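Long-range contacts in odorant binding protein (AGAP010409-PA) (Anopheles gambiae, PDB 3QME), which probably binds odorant molecules as a small, secreted, mainly helical member of the PBP/GOBP family of insect odorant-binding proteins: residues E9-A14 with R43-E48; T38-R43 with D95-A100; K88-I93 with A100-Q105. All coordinates share one frame; numbering follows the deposited sequence.

Contact 1. Residues E9-A14 with R43-E48; sequences ESCSNA and RCIGLE. With CYH (cyclohexanone), chain B.
Cys11 and Cys44 form a disulfide that clasps helix 6-14 to helix 36-48 near the surface of the odorant-binding protein fold, and it is one of the three interlocked disulfides of this small helical domain. The SG atoms of Cys11 and Cys44 are 2.0 Å apart, and the bridge has a left-handed twist (chi3 -81°). The two cysteines reach it differently: Cys44 sends SG anti to its backbone N (chi1 -180°), whereas SG of Cys11 lies beside its own N, anti to the carbonyl carbon. The axes of the two segments approach to 9.4 Å with 130° between their N-to-C directions, and the interface is small. No hydrogen bond passes between the segments. Ile45 packs beside the bridge, its CD1 3.6 Å from Cys11 SG and equally near Cys11 CB, and the Ile45 side chain also touches Val7 and Ile8 of the same N-terminal helix. Behind the bridge, Gly46 faces the ligand pocket, where its CA comes within 3.4 Å of C6 of the bound cyclohexanone. Within helix 6-14, the Ser12 hydroxyl folds back onto Glu9 O, which also accepts from Asn13 N. At the exposed margin Glu48 CG, set beside its backbone N, lies 3.8 Å from Cys11 SG.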
loop_
_atom_site.group_PDB
_atom_site.type_symbol
_atom_site.label_atom_id
_atom_site.label_comp_id
_atom_site.label_asym_id
_atom_site.label_seq_id
_atom_site.Cartn_x
_atom_site.Cartn_y
_atom_site.Cartn_z
ATOM N N GLU A 9 -7.630 10.619 7.733
ATOM C CA GLU A 9 -7.461 11.887 8.432
ATOM C C GLU A 9 -6.142 11.941 9.203
ATOM O O GLU A 9 -5.415 12.934 9.132
ATOM C CB GLU A 9 -8.650 12.156 9.355
ATOM C CG GLU A 9 -9.992 12.220 8.608
ATOM C CD GLU A 9 -9.976 13.230 7.475
ATOM O OE1 GLU A 9 -10.339 12.857 6.342
ATOM O OE2 GLU A 9 -9.595 14.396 7.715
ATOM N N SER A 10 -5.816 10.867 9.920
ATOM C CA SER A 10 -4.607 10.866 10.746
ATOM C C SER A 10 -3.353 10.927 9.891
ATOM O O SER A 10 -2.403 11.647 10.204
ATOM C CB SER A 10 -4.567 9.644 11.669
ATOM O OG SER A 10 -5.632 9.721 12.606
ATOM N N CYS A 11 -3.351 10.158 8.811
ATOM C CA CYS A 11 -2.194 10.122 7.934
ATOM C C CYS A 11 -2.021 11.447 7.187
ATOM O O CYS A 11 -0.895 11.862 6.903
ATOM C CB CYS A 11 -2.262 8.926 6.985
ATOM S SG CYS A 11 -1.709 7.392 7.782
ATOM N N SER A 12 -3.131 12.122 6.898
ATOM C CA SER A 12 -3.044 13.416 6.224
ATOM C C SER A 12 -2.405 14.427 7.177
ATOM O O SER A 12 -1.756 15.374 6.747
ATOM C CB SER A 12 -4.412 13.901 5.719
ATOM O OG SER A 12 -5.221 14.352 6.792
ATOM N N ASN A 13 -2.563 14.192 8.480
ATOM C CA ASN A 13 -1.931 15.040 9.491
ATOM C C ASN A 13 -0.484 14.634 9.802
ATOM O O ASN A 13 0.345 15.466 10.157
ATOM C CB ASN A 13 -2.775 15.075 10.771
ATOM C CG ASN A 13 -3.939 16.067 10.682
ATOM O OD1 ASN A 13 -3.758 17.229 10.286
ATOM N ND2 ASN A 13 -5.140 15.608 11.041
ATOM N N ALA A 14 -0.173 13.353 9.672
ATOM C CA ALA A 14 1.152 12.896 10.016
ATOM C C ALA A 14 2.118 13.177 8.872
ATOM O O ALA A 14 3.325 13.198 9.066
ATOM C CB ALA A 14 1.135 11.405 10.334
ATOM N N ARG A 43 2.551 5.268 2.314
ATOM C CA ARG A 43 3.323 4.584 3.345
ATOM C C ARG A 43 2.619 4.630 4.703
ATOM O O ARG A 43 2.561 3.631 5.416
ATOM C CB ARG A 43 4.720 5.185 3.478
ATOM C CG ARG A 43 5.447 4.682 4.715
ATOM C CD ARG A 43 6.899 5.147 4.739
ATOM N NE ARG A 43 7.578 4.674 5.946
ATOM C CZ ARG A 43 7.672 5.382 7.070
ATOM N NH1 ARG A 43 7.146 6.597 7.140
ATOM N NH2 ARG A 43 8.303 4.886 8.120
ATOM N N CYS A 44 2.102 5.797 5.064
ATOM C CA CYS A 44 1.449 5.989 6.363
ATOM C C CYS A 44 0.224 5.084 6.561
ATOM O O CYS A 44 0.048 4.468 7.623
ATOM C CB CYS A 44 1.054 7.459 6.544
ATOM S SG CYS A 44 0.241 7.791 8.117
ATOM N N ILE A 45 -0.619 5.019 5.535
ATOM C CA ILE A 45 -1.803 4.158 5.523
ATOM C C ILE A 45 -1.402 2.684 5.623
ATOM O O ILE A 45 -1.966 1.921 6.412
ATOM C CB ILE A 45 -2.616 4.353 4.208
ATOM C CG1 ILE A 45 -3.135 5.790 4.087
ATOM C CG2 ILE A 45 -3.769 3.360 4.125
ATOM C CD1 ILE A 45 -3.959 6.237 5.233
ATOM N N GLY A 46 -0.428 2.273 4.815
ATOM C CA GLY A 46 0.029 0.894 4.881
ATOM C C GLY A 46 0.558 0.534 6.261
ATOM O O GLY A 46 0.330 -0.570 6.774
ATOM N N LEU A 47 1.265 1.473 6.877
ATOM C CA LEU A 47 1.798 1.257 8.223
ATOM C C LEU A 47 0.669 1.173 9.258
ATOM O O LEU A 47 0.615 0.240 10.068
ATOM C CB LEU A 47 2.792 2.372 8.592
ATOM C CG LEU A 47 4.149 2.328 7.891
ATOM C CD1 LEU A 47 5.020 3.486 8.368
ATOM C CD2 LEU A 47 4.826 0.988 8.136
ATOM N N GLU A 48 -0.253 2.130 9.200
ATOM C CA GLU A 48 -1.360 2.213 10.159
ATOM C C GLU A 48 -2.308 1.028 10.095
ATOM O O GLU A 48 -2.794 0.563 11.126
ATOM C CB GLU A 48 -2.163 3.501 9.948
ATOM C CG GLU A 48 -1.482 4.748 10.472
ATOM C CD GLU A 48 -1.319 4.744 11.991
ATOM O OE1 GLU A 48 -2.135 4.102 12.696
ATOM O OE2 GLU A 48 -0.364 5.384 12.474
HETATM C C1 CYH B . 1.499 0.105 1.108
HETATM O O1 CYH B . 2.303 0.843 1.662
HETATM C C2 CYH B . 1.992 -0.812 0.016
HETATM C C3 CYH B . 1.198 -2.112 -0.034
HETATM C C4 CYH B . -0.299 -1.877 0.036
HETATM C C5 CYH B . -0.693 -1.166 1.321
HETATM C C6 CYH B . 0.045 0.150 1.526
#

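Contact 2. Residues T38-R43 with D95-A100; sequences THCFVR and DLCERA. With CYH (cyclohexanone), chain B.
Cys40 and Cys97 join helix 36-48 to the first turn of helix 96-105 through a disulfide that crosses the Cys11-Cys44 link along the chain, and the helices meet so closely there that the CA atoms of Cys40 and Cys97 are only 4.5 Å apart. The S-S torsion is 97°, opposite in hand to that of the Cys11-Cys44 bridge. The axes of the two segments approach to 7.6 Å with 71° between them, a spacing that small residues permit. One turn further on, the methyl CB of Ala100 presses against Arg43 CB at 3.4 Å. Arg43 then runs extended from CG to NE over the start of the second helix, with CD 3.6 Å from Leu96 O and Leu96 CD1 over one face of the guanidinium; its NH2 forms a salt bridge with Asp54. Deeper in, Ala100 O and Val42 O line the binding pocket, at 3.6 Å from C2 and O1 of cyclohexanone respectively.

The His39 and Asp95 side is looser. His39 CB rests on Cys97 CB, but its ring passes obliquely by the Glu98 backbone, and ND1 binds a water lying in the ring plane, 2.7 Å away, which donates a weak bond to Asp95 OD1. Asp95 is the N-cap: OD2 accepts from Glu98 N, met from above the carboxylate plane, and more weakly from Cys97 N. NE2 of His39 hydrogen-bonds to Asp34 OD1.

With no direct hydrogen bond between them, the segments are joined by the disulfide, by close van der Waals packing and by one weak water link. The carbonyl oxygens of Val42 and Ala100 are acceptors and offer the ketone no proton, and Val42 CG1 adds an apolar surface, consistent with van der Waals contact along this wall.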
loop_
_atom_site.group_PDB
_atom_site.type_symbol
_atom_site.label_atom_id
_atom_site.label_comp_id
_atom_site.label_asym_id
_atom_site.label_seq_id
_atom_site.Cartn_x
_atom_site.Cartn_y
_atom_site.Cartn_z
ATOM N N THR A 38 2.049 12.057 -1.757
ATOM C CA THR A 38 1.227 10.856 -1.817
ATOM C C THR A 38 2.051 9.621 -1.482
ATOM O O THR A 38 1.571 8.716 -0.807
ATOM C CB THR A 38 0.531 10.735 -3.188
ATOM O OG1 THR A 38 -0.383 11.833 -3.341
ATOM C CG2 THR A 38 -0.228 9.406 -3.313
ATOM N N HIS A 39 3.303 9.589 -1.927
ATOM C CA HIS A 39 4.188 8.495 -1.533
ATOM C C HIS A 39 4.171 8.281 -0.027
ATOM O O HIS A 39 4.028 7.151 0.459
ATOM C CB HIS A 39 5.632 8.773 -1.942
ATOM C CG HIS A 39 5.856 8.799 -3.418
ATOM N ND1 HIS A 39 7.065 9.155 -3.976
ATOM C CD2 HIS A 39 5.037 8.500 -4.453
ATOM C CE1 HIS A 39 6.980 9.088 -5.292
ATOM N NE2 HIS A 39 5.761 8.691 -5.607
ATOM N N CYS A 40 4.371 9.357 0.719
ATOM C CA CYS A 40 4.428 9.257 2.178
ATOM C C CYS A 40 3.049 8.959 2.752
ATOM O O CYS A 40 2.915 8.256 3.748
ATOM C CB CYS A 40 5.045 10.521 2.812
ATOM S SG CYS A 40 6.805 10.712 2.492
ATOM N N PHE A 41 2.015 9.480 2.117
ATOM C CA PHE A 41 0.661 9.206 2.587
ATOM C C PHE A 41 0.385 7.703 2.481
ATOM O O PHE A 41 -0.083 7.070 3.432
ATOM C CB PHE A 41 -0.346 10.006 1.767
ATOM C CG PHE A 41 -1.781 9.761 2.156
ATOM C CD1 PHE A 41 -2.313 10.338 3.295
ATOM C CD2 PHE A 41 -2.595 8.971 1.370
ATOM C CE1 PHE A 41 -3.635 10.123 3.643
ATOM C CE2 PHE A 41 -3.920 8.745 1.715
ATOM C CZ PHE A 41 -4.437 9.323 2.850
ATOM N N VAL A 42 0.691 7.145 1.313
ATOM C CA VAL A 42 0.514 5.724 1.059
ATOM C C VAL A 42 1.303 4.890 2.054
ATOM O O VAL A 42 0.784 3.925 2.591
ATOM C CB VAL A 42 0.914 5.369 -0.365
ATOM C CG1 VAL A 42 1.093 3.835 -0.522
ATOM C CG2 VAL A 42 -0.125 5.939 -1.341
ATOM N N ARG A 43 2.551 5.268 2.314
ATOM C CA ARG A 43 3.323 4.584 3.345
ATOM C C ARG A 43 2.619 4.630 4.703
ATOM O O ARG A 43 2.561 3.631 5.416
ATOM C CB ARG A 43 4.720 5.185 3.478
ATOM C CG ARG A 43 5.447 4.682 4.715
ATOM C CD ARG A 43 6.899 5.147 4.739
ATOM N NE ARG A 43 7.578 4.674 5.946
ATOM C CZ ARG A 43 7.672 5.382 7.070
ATOM N NH1 ARG A 43 7.146 6.597 7.140
ATOM N NH2 ARG A 43 8.303 4.886 8.120
ATOM N N ASP A 95 14.628 6.136 -0.178
ATOM C CA ASP A 95 13.499 6.900 0.357
ATOM C C ASP A 95 12.409 5.932 0.815
ATOM O O ASP A 95 11.885 5.157 0.006
ATOM C CB ASP A 95 12.978 7.837 -0.734
ATOM C CG ASP A 95 11.842 8.718 -0.268
ATOM O OD1 ASP A 95 11.860 9.909 -0.621
ATOM O OD2 ASP A 95 10.923 8.237 0.422
ATOM N N LEU A 96 12.075 5.975 2.104
ATOM C CA LEU A 96 11.103 5.039 2.679
ATOM C C LEU A 96 9.692 5.212 2.106
ATOM O O LEU A 96 8.946 4.238 1.971
ATOM C CB LEU A 96 11.059 5.156 4.201
ATOM C CG LEU A 96 12.359 4.827 4.942
ATOM C CD1 LEU A 96 12.179 5.108 6.416
ATOM C CD2 LEU A 96 12.799 3.390 4.692
ATOM N N CYS A 97 9.321 6.451 1.790
ATOM C CA CYS A 97 8.015 6.711 1.185
ATOM C C CYS A 97 7.941 6.173 -0.244
ATOM O O CYS A 97 6.966 5.525 -0.627
ATOM C CB CYS A 97 7.700 8.202 1.210
ATOM S SG CYS A 97 7.638 8.880 2.877
ATOM N N GLU A 98 8.966 6.463 -1.036
ATOM C CA GLU A 98 9.034 5.975 -2.403
ATOM C C GLU A 98 9.045 4.445 -2.441
ATOM O O GLU A 98 8.375 3.826 -3.276
ATOM C CB GLU A 98 10.285 6.536 -3.095
ATOM C CG GLU A 98 10.411 6.145 -4.558
ATOM C CD GLU A 98 11.712 6.638 -5.175
ATOM O OE1 GLU A 98 11.934 6.364 -6.373
ATOM O OE2 GLU A 98 12.511 7.294 -4.462
ATOM N N ARG A 99 9.792 3.837 -1.523
ATOM C CA ARG A 99 9.824 2.377 -1.409
ATOM C C ARG A 99 8.425 1.821 -1.167
ATOM O O ARG A 99 8.006 0.864 -1.820
ATOM C CB ARG A 99 10.747 1.955 -0.274
ATOM C CG ARG A 99 10.962 0.462 -0.187
ATOM C CD ARG A 99 11.612 0.103 1.147
ATOM N NE ARG A 99 12.942 0.698 1.260
ATOM C CZ ARG A 99 13.703 0.612 2.348
ATOM N NH1 ARG A 99 13.267 -0.035 3.425
ATOM N NH2 ARG A 99 14.902 1.176 2.360
ATOM N N ALA A 100 7.706 2.418 -0.219
ATOM C CA ALA A 100 6.354 1.968 0.121
ATOM C C ALA A 100 5.397 2.127 -1.051
ATOM O O ALA A 100 4.572 1.258 -1.317
ATOM C CB ALA A 100 5.818 2.736 1.350
HETATM C C1 CYH B . 1.499 0.105 1.108
HETATM O O1 CYH B . 2.303 0.843 1.662
HETATM C C2 CYH B . 1.992 -0.812 0.016
HETATM C C3 CYH B . 1.198 -2.112 -0.034
HETATM C C4 CYH B . -0.299 -1.877 0.036
HETATM C C5 CYH B . -0.693 -1.166 1.321
HETATM C C6 CYH B . 0.045 0.150 1.526
HETATM O O HOH W 1 9.142 10.094 -2.553
#

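Contact 3. Residues K88-I93 with A100-Q105; sequences KNLETI and AYSAFQ. With CYH (cyclohexanone), chain B.
Lys88 lays its aliphatic chain along Ser102, with CD 3.5 Å from Ser102 OG and CE 3.1 Å from Ser102 O, so that the methylenes skirt the polar flank of helix 96-105. A bend at the last torsion (chi4 -52°) then swings NZ toward Gln105, whose side chain crosses the lysine at about a right angle. Lys88 NZ donates to Gln105 OE1 at 3.2 Å, tilted modestly from the carbonyl plane, but Gln105 was modelled in two conformers, so the bond is doubtful in the other. Ser102 places OG anti to its backbone N, on the side that meets the lysine, and Ser102 CB takes up Ile93 CD1 at 3.9 Å.

These contacts fold the connection between helix 75-87 and helix 96-105 of the odorant-binding protein fold back onto the later helix. Asn89, with positive phi, is the first residue to leave helical geometry after helix 75-87, and a short 3-10 turn of residues 90-92 follows. Asn89 O receives both Thr92 N and, in the carbonyl plane, Thr92 OG1 at 2.8 Å, which ties the turn shut. From this turn Leu90 reaches inward with both methyls: CD1 meets Ala103 CB at 3.9 Å while CD2 sits near Ala103 N and Ser102 OG. Beyond the turn, Ile93 O accepts a hydrogen bond from Arg99 NH2, and Lys88 also touches Cys106, a partner in the Cys84-Cys106 disulfide.

The other side of the helix faces the ligand. Phe104 CB approaches C2 of cyclohexanone to 3.3 Å, and the ring presents its edge to C4, which lies in the ring plane, 3.5 Å from Phe104 CD2.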
loop_
_atom_site.group_PDB
_atom_site.type_symbol
_atom_site.label_atom_id
_atom_site.label_comp_id
_atom_site.label_asym_id
_atom_site.label_seq_id
_atom_site.Cartn_x
_atom_site.Cartn_y
_atom_site.Cartn_z
ATOM N N LYS A 88 10.955 -5.324 -7.821
ATOM C CA LYS A 88 11.080 -3.890 -7.559
ATOM C C LYS A 88 12.310 -3.551 -6.720
ATOM O O LYS A 88 12.609 -2.376 -6.489
ATOM C CB LYS A 88 9.809 -3.354 -6.907
ATOM C CG LYS A 88 8.686 -3.174 -7.923
ATOM C CD LYS A 88 7.374 -2.908 -7.260
ATOM C CE LYS A 88 6.349 -2.414 -8.278
ATOM N NZ LYS A 88 6.856 -1.268 -9.064
ATOM N N ASN A 89 13.024 -4.579 -6.272
ATOM C CA ASN A 89 14.235 -4.373 -5.474
ATOM C C ASN A 89 14.069 -3.274 -4.426
ATOM O O ASN A 89 14.852 -2.331 -4.339
ATOM C CB ASN A 89 15.434 -4.114 -6.385
ATOM C CG ASN A 89 15.858 -5.367 -7.132
ATOM O OD1 ASN A 89 16.400 -6.302 -6.535
ATOM N ND2 ASN A 89 15.587 -5.403 -8.433
ATOM N N LEU A 90 13.018 -3.423 -3.635
ATOM C CA LEU A 90 12.613 -2.431 -2.658
ATOM C C LEU A 90 13.730 -2.066 -1.694
ATOM O O LEU A 90 13.820 -0.927 -1.252
ATOM C CB LEU A 90 11.413 -2.961 -1.874
ATOM C CG LEU A 90 10.173 -3.270 -2.723
ATOM C CD1 LEU A 90 9.091 -3.918 -1.876
ATOM C CD2 LEU A 90 9.654 -2.005 -3.376
ATOM N N GLU A 91 14.563 -3.040 -1.362
ATOM C CA GLU A 91 15.661 -2.828 -0.423
ATOM C C GLU A 91 16.675 -1.810 -0.916
ATOM O O GLU A 91 17.441 -1.268 -0.123
ATOM C CB GLU A 91 16.384 -4.143 -0.113
ATOM C CG GLU A 91 15.872 -4.841 1.121
ATOM C CD GLU A 91 14.602 -5.627 0.863
ATOM O OE1 GLU A 91 14.474 -6.205 -0.242
ATOM O OE2 GLU A 91 13.735 -5.668 1.766
ATOM N N THR A 92 16.686 -1.553 -2.221
ATOM C CA THR A 92 17.639 -0.606 -2.798
ATOM C C THR A 92 17.044 0.797 -2.945
ATOM O O THR A 92 17.726 1.732 -3.385
ATOM C CB THR A 92 18.194 -1.084 -4.174
ATOM O OG1 THR A 92 17.185 -0.960 -5.185
ATOM C CG2 THR A 92 18.669 -2.527 -4.092
ATOM N N ILE A 93 15.778 0.943 -2.566
ATOM C CA ILE A 93 15.117 2.240 -2.627
ATOM C C ILE A 93 15.309 2.958 -1.291
ATOM O O ILE A 93 14.779 2.548 -0.250
ATOM C CB ILE A 93 13.623 2.107 -2.995
ATOM C CG1 ILE A 93 13.487 1.409 -4.356
ATOM C CG2 ILE A 93 12.974 3.478 -3.095
ATOM C CD1 ILE A 93 12.056 1.201 -4.783
ATOM N N ALA A 100 7.706 2.418 -0.219
ATOM C CA ALA A 100 6.354 1.968 0.121
ATOM C C ALA A 100 5.397 2.127 -1.051
ATOM O O ALA A 100 4.572 1.258 -1.317
ATOM C CB ALA A 100 5.818 2.736 1.350
ATOM N N TYR A 101 5.482 3.264 -1.732
ATOM C CA TYR A 101 4.617 3.518 -2.879
ATOM C C TYR A 101 4.922 2.550 -4.018
ATOM O O TYR A 101 4.010 2.019 -4.666
ATOM C CB TYR A 101 4.790 4.961 -3.342
ATOM C CG TYR A 101 3.875 5.369 -4.463
ATOM C CD1 TYR A 101 4.303 5.327 -5.777
ATOM C CD2 TYR A 101 2.582 5.825 -4.199
ATOM C CE1 TYR A 101 3.461 5.732 -6.820
ATOM C CE2 TYR A 101 1.738 6.213 -5.220
ATOM C CZ TYR A 101 2.182 6.172 -6.526
ATOM O OH TYR A 101 1.343 6.564 -7.542
ATOM N N SER A 102 6.210 2.317 -4.261
ATOM C CA SER A 102 6.624 1.325 -5.245
ATOM C C SER A 102 6.064 -0.058 -4.912
ATOM O O SER A 102 5.566 -0.762 -5.792
ATOM C CB SER A 102 8.149 1.265 -5.353
ATOM O OG SER A 102 8.525 0.309 -6.329
ATOM N N ALA A 103 6.149 -0.444 -3.643
ATOM C CA ALA A 103 5.581 -1.714 -3.191
ATOM C C ALA A 103 4.094 -1.783 -3.507
ATOM O O ALA A 103 3.628 -2.745 -4.120
ATOM C CB ALA A 103 5.809 -1.884 -1.694
ATOM N N PHE A 104 3.357 -0.754 -3.078
ATOM C CA PHE A 104 1.920 -0.630 -3.329
ATOM C C PHE A 104 1.542 -0.804 -4.802
ATOM O O PHE A 104 0.470 -1.325 -5.110
ATOM C CB PHE A 104 1.410 0.735 -2.840
ATOM C CG PHE A 104 -0.039 1.008 -3.198
ATOM C CD1 PHE A 104 -0.367 1.936 -4.185
ATOM C CD2 PHE A 104 -1.066 0.314 -2.571
ATOM C CE1 PHE A 104 -1.690 2.167 -4.534
ATOM C CE2 PHE A 104 -2.398 0.543 -2.909
ATOM C CZ PHE A 104 -2.709 1.473 -3.892
ATOM N N GLN A 105 2.414 -0.366 -5.708
ATOM C CA GLN A 105 2.088 -0.440 -7.134
ATOM C C GLN A 105 1.818 -1.885 -7.578
ATOM O O GLN A 105 1.095 -2.134 -8.540
ATOM C CB GLN A 105 3.190 0.195 -7.985
ATOM C CG GLN A 105 3.401 1.693 -7.806
ATOM C CD GLN A 105 4.474 2.224 -8.746
ATOM O OE1 GLN A 105 5.512 1.588 -8.948
ATOM N NE2 GLN A 105 4.220 3.381 -9.340
HETATM C C1 CYH B . 1.499 0.105 1.108
HETATM O O1 CYH B . 2.303 0.843 1.662
HETATM C C2 CYH B . 1.992 -0.812 0.016
HETATM C C3 CYH B . 1.198 -2.112 -0.034
HETATM C C4 CYH B . -0.299 -1.877 0.036
HETATM C C5 CYH B . -0.693 -1.166 1.321
HETATM C C6 CYH B . 0.045 0.150 1.526
#

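From the N terminus, contact 1 closes the first loop, bringing helix 36-48 back to helix 6-14 around helix 21-28. Contact 2 starts within helix 36-48 before contact 1 has ended and reaches helix 96-105, so these two cross, sharing Arg43. Contact 3 opens at 88-93 inside the long span of contact 2 and closes on 100-105 after it, so this pair also crosses, sharing Ala100; contacts 1 and 3 follow in series. Helix 36-48 thus links the N-terminal helix to helix 96-105, and that helix in turn holds the connection after helix 75-87. Phe41 packs on Cys11 between contacts 1 and 2, and all three border cyclohexanone.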